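Local coordinates for major capsid protein (PDB 5TIP), which self-assembles as trimers into the icosahedral, pseudo T=169 capsid of Paramecium bursaria Chlorella virus 1, at residues A[381-386]-A[401-406]. Residues are numbered along the deposited sequence; the frame is centred on the assembly and turned at random.
With BGC (beta-D-glucopyranose), chain H.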
# COMPACT_ATOMS: atom_id res chain seq x y z
N THR A 381 9.53 -21.99 -23.38
CA THR A 381 10.91 -22.08 -23.84
C THR A 381 11.81 -21.67 -22.68
O THR A 381 11.63 -20.59 -22.11
CB THR A 381 11.17 -21.19 -25.06
OG1 THR A 381 10.35 -21.63 -26.15
CG2 THR A 381 12.63 -21.24 -25.47
N TYR A 382 12.77 -22.52 -22.35
CA TYR A 382 13.62 -22.31 -21.19
C TYR A 382 14.94 -21.67 -21.60
O TYR A 382 15.39 -21.77 -22.74
CB TYR A 382 13.89 -23.63 -20.47
CG TYR A 382 12.63 -24.35 -20.04
CD1 TYR A 382 11.92 -23.93 -18.92
CD2 TYR A 382 12.15 -25.43 -20.75
CE1 TYR A 382 10.77 -24.57 -18.53
CE2 TYR A 382 10.99 -26.08 -20.37
CZ TYR A 382 10.31 -25.65 -19.26
OH TYR A 382 9.15 -26.29 -18.87
N LYS A 383 15.55 -20.98 -20.63
CA LYS A 383 16.88 -20.44 -20.84
C LYS A 383 17.91 -21.56 -20.87
O LYS A 383 17.66 -22.69 -20.46
CB LYS A 383 17.23 -19.44 -19.73
CG LYS A 383 16.26 -18.29 -19.60
CD LYS A 383 16.64 -17.40 -18.43
CE LYS A 383 15.63 -16.28 -18.23
NZ LYS A 383 15.97 -15.46 -17.04
N THR A 384 19.10 -21.24 -21.38
CA THR A 384 20.21 -22.17 -21.36
C THR A 384 20.88 -22.08 -19.99
O THR A 384 21.51 -21.08 -19.67
CB THR A 384 21.21 -21.86 -22.47
OG1 THR A 384 20.54 -21.93 -23.74
CG2 THR A 384 22.35 -22.85 -22.46
N CYS A 385 20.73 -23.14 -19.19
CA CYS A 385 21.27 -23.16 -17.83
C CYS A 385 22.77 -23.45 -17.89
O CYS A 385 23.26 -24.49 -17.45
CB CYS A 385 20.53 -24.19 -16.99
SG CYS A 385 18.73 -24.10 -17.14
N SER A 386 23.50 -22.48 -18.44
CA SER A 386 24.92 -22.65 -18.71
C SER A 386 25.82 -21.82 -17.81
O SER A 386 27.05 -21.98 -17.87
CB SER A 386 25.23 -22.31 -20.17
OG SER A 386 24.84 -20.98 -20.47
N THR A 401 19.11 -14.70 -21.99
CA THR A 401 18.54 -16.01 -22.30
C THR A 401 19.27 -17.15 -21.59
O THR A 401 19.11 -18.31 -21.99
CB THR A 401 18.54 -16.24 -23.81
OG1 THR A 401 19.88 -16.19 -24.30
CG2 THR A 401 17.70 -15.18 -24.50
N VAL A 402 20.06 -16.85 -20.56
CA VAL A 402 20.78 -17.87 -19.82
C VAL A 402 20.52 -17.71 -18.33
O VAL A 402 20.14 -16.64 -17.85
CB VAL A 402 22.30 -17.84 -20.10
CG1 VAL A 402 22.58 -18.27 -21.53
CG2 VAL A 402 22.85 -16.45 -19.85
N THR A 403 20.72 -18.80 -17.59
CA THR A 403 20.58 -18.80 -16.14
C THR A 403 21.59 -19.78 -15.56
O THR A 403 22.35 -20.42 -16.29
CB THR A 403 19.15 -19.16 -15.72
OG1 THR A 403 19.04 -19.09 -14.29
CG2 THR A 403 18.80 -20.57 -16.18
N ALA A 404 21.61 -19.87 -14.23
CA ALA A 404 22.56 -20.73 -13.55
C ALA A 404 22.30 -22.20 -13.86
O ALA A 404 21.16 -22.61 -14.10
CB ALA A 404 22.50 -20.50 -12.04
N ASN A 405 23.37 -22.99 -13.85
CA ASN A 405 23.25 -24.41 -14.16
C ASN A 405 22.43 -25.16 -13.11
O ASN A 405 21.97 -26.27 -13.38
CB ASN A 405 24.63 -25.06 -14.28
CG ASN A 405 25.32 -25.21 -12.95
OD1 ASN A 405 25.20 -24.37 -12.06
ND2 ASN A 405 26.03 -26.32 -12.78
N THR A 406 22.24 -24.57 -11.93
CA THR A 406 21.43 -25.21 -10.90
C THR A 406 19.94 -25.11 -11.19
O THR A 406 19.15 -25.68 -10.43
CB THR A 406 21.72 -24.58 -9.54
OG1 THR A 406 21.46 -23.18 -9.59
CG2 THR A 406 23.17 -24.81 -9.14
C2 BGC H . 26.55 -28.02 -11.26
C3 BGC H . 27.37 -28.43 -10.04
C4 BGC H . 28.73 -27.74 -10.06
C5 BGC H . 28.60 -26.26 -10.34
C6 BGC H . 29.97 -25.62 -10.47
C1 BGC H . 26.54 -26.50 -11.44
O2 BGC H . 25.20 -28.48 -11.10
O3 BGC H . 27.62 -29.85 -10.05
O4 BGC H . 29.37 -27.93 -8.80
O5 BGC H . 27.86 -26.01 -11.53
O6 BGC H . 30.67 -26.19 -11.58
O HOH W 1 19.98 -19.21 -24.58
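T384 is the residue through which the two strands pair, using its backbone N and O in a single parallel bridge to V402. Its N donates to T401 O at 3.0 Å, while its own O accepts from T403 N at 3.2 Å. The same T384 O also takes weak bonds from S386 N and S386 OG and a CA-H...O contact from V402, so several donors share one acceptor as the chain bends through the inverse gamma turn centred on C385. T401 O is likewise shared: besides the bond from T384 N it accepts a hydrogen bond from a water whose oxygen lies 2.9 Å away, and that water also joins T384 OG1 to T401 OG1, linking the two hydroxyls across the contact. Beside the bridge, V402 CG1 lies 3.7 Å from S386 OG and against T384 CB.

K383 extends its chain alongside V402, CD 3.6 Å from V402 O, and its NZ forms a salt bridge with E307. The hydroxyl of T403, anti to its backbone N (chi1 -177°), donates to Q308 O; the methyl CG2 turns instead to C385 SG, 3.7 Å away. Further on, C385 CA makes a CA-H...O contact with T403 O, and N405 CA approaches C385 O at 3.3 Å; this buried carbonyl has no conventional hydrogen-bond partner.

N405 directs its amide away from the strand pair, ND2 being bonded covalently to C1 of a beta-D-glucopyranose. The arrangement is a short beta-alpha-beta crossover, strand 376-387 to 402-404 through helix 392-395, at the glycosylated end of a hexon-type capsid domain, where it presents an N-glycosylation site.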